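Local structure of VESB protease (Vibrio cholerae, 4LK4) at residues V26-R31 with V66-G71; I84-I89 with A105-A110. The protein probably cleaves peptide bonds as a secreted, trypsin-like serine endopeptidase of the S1 family that also carries an Ig-like domain. The protein carries 1 engineered substitution. One frame throughout, in Å; residues are numbered along the deposited sequence.

Contact 1 (V26-R31 with V66-G71); sequences VALVKR and VDVIIG
Strands 26-30 and 66-70 meet as antiparallel neighbours where the six-stranded barrel of the trypsin-like fold closes, since they stand at the two ends of the strand order. Register is set by two hydrogen-bonded pairs, A27 with I69 and V29 with D67, each joined by two backbone bonds; I69 N lies 2.8 Å from A27 O and V29 N 2.9 Å from D67 O. The intervening non-hydrogen-bonded pairs, V26 with I70 and L28 with V68, turn their side chains into the barrel, as the contacts of I70 with F45 and L109 show. There V68 sits between two partners. V26 CG1 comes 3.6 Å from V68 CB, while L28 runs alongside V68, pointing the same way, and brings CD2 to 3.3 Å from V68 CG1, a tight fit.

The other face carries A27, V29, D67 and I69. V29 divides its two branches between neighbours: the side chains of V29 and I69 cross at about a right angle, with V29 CG1 3.9 Å from I69 CD1, and CG2 rests beside the methylene of D67, 3.9 Å from D67 CB. The charged side chains meet at one end of the pair. Here R31, bent at its third torsion (chi3 -53°), brings its guanidinium beside the start of strand 66-70, with its plane only 4° from that of the D67 carboxylate. The resulting salt bridge is long, 3.3 Å from R31 NE to D67 OD1, and its hydrogen bond is weak; the stronger partner of D67 is R83, through OD2. R31 is gripped more firmly by the backbone: NH2 donates to V66 O at 3.0 Å and 168°, with the oxygen in the guanidinium plane but the donor above the carbonyl plane.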
loop_
_atom_site.group_PDB
_atom_site.type_symbol
_atom_site.label_atom_id
_atom_site.label_comp_id
_atom_site.label_asym_id
_atom_site.label_seq_id
_atom_site.Cartn_x
_atom_site.Cartn_y
_atom_site.Cartn_z
ATOM N N VAL A 26 4.084 1.949 -12.166
ATOM C CA VAL A 26 2.941 2.840 -12.026
ATOM C C VAL A 26 3.348 4.210 -11.489
ATOM O O VAL A 26 4.117 4.301 -10.524
ATOM C CB VAL A 26 1.916 2.240 -11.055
ATOM C CG1 VAL A 26 0.699 3.131 -10.956
ATOM C CG2 VAL A 26 1.562 0.822 -11.485
ATOM N N ALA A 27 2.832 5.263 -12.125
ATOM C CA ALA A 27 2.950 6.608 -11.601
ATOM C C ALA A 27 1.669 6.989 -10.883
ATOM O O ALA A 27 0.559 6.810 -11.392
ATOM C CB ALA A 27 3.223 7.573 -12.709
ATOM N N LEU A 28 1.829 7.508 -9.686
ATOM C CA LEU A 28 0.701 8.020 -8.920
ATOM C C LEU A 28 0.629 9.528 -9.125
ATOM O O LEU A 28 1.607 10.250 -8.893
ATOM C CB LEU A 28 0.857 7.673 -7.438
ATOM C CG LEU A 28 0.908 6.178 -7.133
ATOM C CD1 LEU A 28 0.967 6.007 -5.628
ATOM C CD2 LEU A 28 -0.305 5.459 -7.681
ATOM N N VAL A 29 -0.518 10.007 -9.586
ATOM C CA VAL A 29 -0.601 11.412 -9.944
ATOM C C VAL A 29 -1.865 11.997 -9.387
ATOM O O VAL A 29 -2.862 11.293 -9.247
ATOM C CB VAL A 29 -0.495 11.634 -11.462
ATOM C CG1 VAL A 29 0.637 10.784 -12.029
ATOM C CG2 VAL A 29 -1.762 11.265 -12.162
ATOM N N LYS A 30 -1.800 13.286 -9.081
ATOM C CA LYS A 30 -2.898 14.006 -8.518
ATOM C C LYS A 30 -4.026 14.048 -9.529
ATOM O O LYS A 30 -3.797 14.330 -10.699
ATOM C CB LYS A 30 -2.459 15.419 -8.127
ATOM C CG LYS A 30 -3.605 16.303 -7.644
ATOM C CD LYS A 30 -3.104 17.462 -6.791
ATOM C CE LYS A 30 -4.229 18.448 -6.474
ATOM N NZ LYS A 30 -4.280 19.496 -7.538
ATOM N N ARG A 31 -5.248 13.766 -9.064
ATOM C CA ARG A 31 -6.398 13.740 -9.935
ATOM C C ARG A 31 -6.702 15.109 -10.506
ATOM O O ARG A 31 -6.672 16.112 -9.788
ATOM C CB ARG A 31 -7.642 13.231 -9.200
ATOM C CG ARG A 31 -8.794 12.984 -10.179
ATOM C CD ARG A 31 -9.926 12.201 -9.588
ATOM N NE ARG A 31 -9.498 10.959 -8.972
ATOM C CZ ARG A 31 -10.314 10.169 -8.275
ATOM N NH1 ARG A 31 -11.581 10.509 -8.110
ATOM N NH2 ARG A 31 -9.862 9.056 -7.722
ATOM N N VAL A 66 -6.636 10.998 -6.243
ATOM C CA VAL A 66 -5.522 10.220 -6.820
ATOM C C VAL A 66 -5.896 9.405 -8.043
ATOM O O VAL A 66 -6.893 8.687 -8.030
ATOM C CB VAL A 66 -4.902 9.288 -5.772
ATOM C CG1 VAL A 66 -3.986 8.240 -6.418
ATOM C CG2 VAL A 66 -4.138 10.124 -4.752
ATOM N N ASP A 67 -5.076 9.543 -9.090
ATOM C CA ASP A 67 -5.091 8.661 -10.249
ATOM C C ASP A 67 -3.808 7.861 -10.264
ATOM O O ASP A 67 -2.822 8.238 -9.634
ATOM C CB ASP A 67 -5.136 9.446 -11.554
ATOM C CG ASP A 67 -6.438 10.183 -11.766
ATOM O OD1 ASP A 67 -7.469 9.724 -11.219
ATOM O OD2 ASP A 67 -6.423 11.234 -12.484
ATOM N N VAL A 68 -3.819 6.766 -11.018
ATOM C CA VAL A 68 -2.614 6.034 -11.315
ATOM C C VAL A 68 -2.481 5.928 -12.821
ATOM O O VAL A 68 -3.476 5.983 -13.555
ATOM C CB VAL A 68 -2.610 4.620 -10.703
ATOM C CG1 VAL A 68 -3.102 4.669 -9.278
ATOM C CG2 VAL A 68 -3.447 3.645 -11.534
ATOM N N ILE A 69 -1.242 5.779 -13.260
ATOM C CA ILE A 69 -0.924 5.568 -14.689
ATOM C C ILE A 69 -0.056 4.341 -14.784
ATOM O O ILE A 69 1.104 4.384 -14.396
ATOM C CB ILE A 69 -0.166 6.718 -15.336
ATOM C CG1 ILE A 69 -0.946 8.014 -15.197
ATOM C CG2 ILE A 69 0.053 6.413 -16.828
ATOM C CD1 ILE A 69 -0.144 9.251 -15.563
ATOM N N ILE A 70 -0.659 3.256 -15.253
ATOM C CA ILE A 70 -0.026 1.943 -15.331
ATOM C C ILE A 70 0.737 1.897 -16.636
ATOM O O ILE A 70 0.196 2.233 -17.678
ATOM C CB ILE A 70 -1.092 0.796 -15.340
ATOM C CG1 ILE A 70 -1.955 0.845 -14.065
ATOM C CG2 ILE A 70 -0.442 -0.564 -15.432
ATOM C CD1 ILE A 70 -2.984 -0.248 -13.943
ATOM N N GLY A 71 1.985 1.465 -16.586
ATOM C CA GLY A 71 2.816 1.400 -17.813
ATOM C C GLY A 71 3.185 2.791 -18.260
ATOM O O GLY A 71 3.443 3.028 -19.413
#

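Contact 2 (I84-I89 with A105-A110); sequences IAAQKI and AIVELA
A classic beta bulge breaks the pairing here: Q87 and K88 both face E108, and the register shifts by one residue between A86-L109 and K88-E108. The evidence is the shared acceptor, because E108 O receives Q87 N at 2.9 Å, in the carbonyl plane, and K88 N at a longer 3.2 Å, tilted from it. Q87 supplies the extra residue by taking a helix-like psi of -32°. On one side of the bulge E108 N returns a bond to K88 O; on the other A110 N reaches A85 O at 2.7 Å, just where the chain turns a corner.

The bulge also delivers the Q87 side chain to E108. With CG placed between the backbone N and the carbonyl carbon (chi1 86°) and the chain extended beyond, NE2 donates to E108 OE2 at 2.8 Å. The carboxylate oxygen is met on its anti side, and the amide and carboxylate planes stand 68° apart, so the carboxylate is turned well out of the amide plane although OE2 itself lies near it. K88 lies beside E108 and points the same way, with CG 3.7 Å from E108 OE2; its NZ ends 5.2 Å from that oxygen, too far for a salt bridge. Apolar contacts fill in elsewhere: A86 CB touches V107 CG1 at 3.6 Å, and I84 CG2 meets L109 CB at 4.0 Å, the I84 and L109 side chains crossing at about a right angle.

OE2 of E108 also bonds S249 OG, and OE1 bonds Y90 OH. Strand 105-109 is flanked within the barrel by strands 82-91 and 50-53, the latter through V107-V51 backbone bonding, while E108 and K88 reach out to strand 248-258 of the Ig-like domain.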
loop_
_atom_site.group_PDB
_atom_site.type_symbol
_atom_site.label_atom_id
_atom_site.label_comp_id
_atom_site.label_asym_id
_atom_site.label_seq_id
_atom_site.Cartn_x
_atom_site.Cartn_y
_atom_site.Cartn_z
ATOM N N ILE A 84 -6.000 5.695 -14.639
ATOM C CA ILE A 84 -7.203 5.184 -13.984
ATOM C C ILE A 84 -7.383 5.818 -12.589
ATOM O O ILE A 84 -6.429 5.980 -11.835
ATOM C CB ILE A 84 -7.095 3.665 -13.805
ATOM C CG1 ILE A 84 -6.786 3.002 -15.139
ATOM C CG2 ILE A 84 -8.383 3.076 -13.242
ATOM C CD1 ILE A 84 -6.776 1.493 -15.040
ATOM N N ALA A 85 -8.612 6.118 -12.216
ATOM C CA ALA A 85 -8.856 6.691 -10.886
ATOM C C ALA A 85 -8.702 5.678 -9.754
ATOM O O ALA A 85 -9.035 4.499 -9.895
ATOM C CB ALA A 85 -10.245 7.315 -10.813
ATOM N N ALA A 86 -8.203 6.161 -8.628
ATOM C CA ALA A 86 -8.195 5.380 -7.420
ATOM C C ALA A 86 -9.608 5.422 -6.840
ATOM O O ALA A 86 -10.303 6.446 -6.956
ATOM C CB ALA A 86 -7.199 5.959 -6.449
ATOM N N GLN A 87 -10.069 4.320 -6.264
ATOM C CA GLN A 87 -11.322 4.388 -5.535
ATOM C C GLN A 87 -11.167 4.031 -4.066
ATOM O O GLN A 87 -11.885 4.598 -3.243
ATOM C CB GLN A 87 -12.443 3.588 -6.211
ATOM C CG GLN A 87 -12.515 2.116 -5.869
ATOM C CD GLN A 87 -13.702 1.426 -6.535
ATOM O OE1 GLN A 87 -14.515 2.071 -7.213
ATOM N NE2 GLN A 87 -13.800 0.102 -6.348
ATOM N N LYS A 88 -10.249 3.132 -3.715
ATOM C CA LYS A 88 -9.928 2.903 -2.303
ATOM C C LYS A 88 -8.432 2.769 -2.045
ATOM O O LYS A 88 -7.665 2.321 -2.890
ATOM C CB LYS A 88 -10.666 1.651 -1.786
ATOM C CG LYS A 88 -12.189 1.776 -1.713
ATOM C CD LYS A 88 -12.636 2.406 -0.400
ATOM C CE LYS A 88 -14.048 3.031 -0.428
ATOM N NZ LYS A 88 -15.048 2.339 -1.282
ATOM N N ILE A 89 -8.035 3.140 -0.846
ATOM C CA ILE A 89 -6.694 2.965 -0.365
ATOM C C ILE A 89 -6.715 2.109 0.918
ATOM O O ILE A 89 -7.514 2.345 1.814
ATOM C CB ILE A 89 -6.022 4.332 -0.162
ATOM C CG1 ILE A 89 -5.743 4.947 -1.547
ATOM C CG2 ILE A 89 -4.677 4.179 0.552
ATOM C CD1 ILE A 89 -5.177 6.358 -1.540
ATOM N N ALA A 105 1.050 0.051 1.197
ATOM C CA ALA A 105 -0.331 0.370 0.876
ATOM C C ALA A 105 -0.777 -0.254 -0.426
ATOM O O ALA A 105 0.020 -0.491 -1.293
ATOM C CB ALA A 105 -0.511 1.888 0.798
ATOM N N ILE A 106 -2.081 -0.461 -0.555
ATOM C CA ILE A 106 -2.694 -0.933 -1.794
ATOM C C ILE A 106 -3.624 0.160 -2.307
ATOM O O ILE A 106 -4.393 0.724 -1.541
ATOM C CB ILE A 106 -3.557 -2.201 -1.564
ATOM C CG1 ILE A 106 -2.675 -3.385 -1.174
ATOM C CG2 ILE A 106 -4.401 -2.541 -2.788
ATOM C CD1 ILE A 106 -1.616 -3.720 -2.200
ATOM N N VAL A 107 -3.540 0.446 -3.600
ATOM C CA VAL A 107 -4.514 1.308 -4.231
ATOM C C VAL A 107 -5.443 0.411 -5.031
ATOM O O VAL A 107 -4.998 -0.311 -5.909
ATOM C CB VAL A 107 -3.852 2.355 -5.136
ATOM C CG1 VAL A 107 -4.894 3.317 -5.690
ATOM C CG2 VAL A 107 -2.783 3.117 -4.357
ATOM N N GLU A 108 -6.729 0.427 -4.669
ATOM C CA GLU A 108 -7.764 -0.250 -5.401
ATOM C C GLU A 108 -8.264 0.755 -6.423
ATOM O O GLU A 108 -8.562 1.885 -6.069
ATOM C CB GLU A 108 -8.855 -0.612 -4.426
ATOM C CG GLU A 108 -10.016 -1.385 -5.018
ATOM C CD GLU A 108 -11.172 -1.528 -4.057
ATOM O OE1 GLU A 108 -11.015 -2.283 -3.066
ATOM O OE2 GLU A 108 -12.233 -0.887 -4.307
ATOM N N LEU A 109 -8.330 0.351 -7.682
ATOM C CA LEU A 109 -8.625 1.246 -8.793
ATOM C C LEU A 109 -10.085 1.195 -9.169
ATOM O O LEU A 109 -10.719 0.182 -8.973
ATOM C CB LEU A 109 -7.832 0.788 -10.001
ATOM C CG LEU A 109 -6.324 0.816 -9.821
ATOM C CD1 LEU A 109 -5.649 0.612 -11.168
ATOM C CD2 LEU A 109 -5.880 2.143 -9.223
ATOM N N ALA A 110 -10.612 2.260 -9.753
ATOM C CA ALA A 110 -12.034 2.291 -10.163
ATOM C C ALA A 110 -12.378 1.331 -11.306
ATOM O O ALA A 110 -13.539 1.105 -11.606
ATOM C CB ALA A 110 -12.461 3.707 -10.536
#

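In the fold
Both contacts hold together the same six-stranded barrel, and they meet where strands 66-70 and 82-91 are neighbours: V68 O lies 2.8 Å from I84 N, a probable hydrogen bond, and the contact centres are 10 Å apart. Contact 1 is the more buried, with nine of its eleven touching residues enclosed; its pairing is regular and its charges gather at one end. Contact 2 is partly buried, interrupted by a bulge, and places a glutamine-glutamate bond on the side facing the Ig-like domain. Their inward faces converge on L109, which packs against V68 and I70. R31 of contact 1 also reaches A86 O of contact 2 in a weak bond, whereas E108 turns to S249.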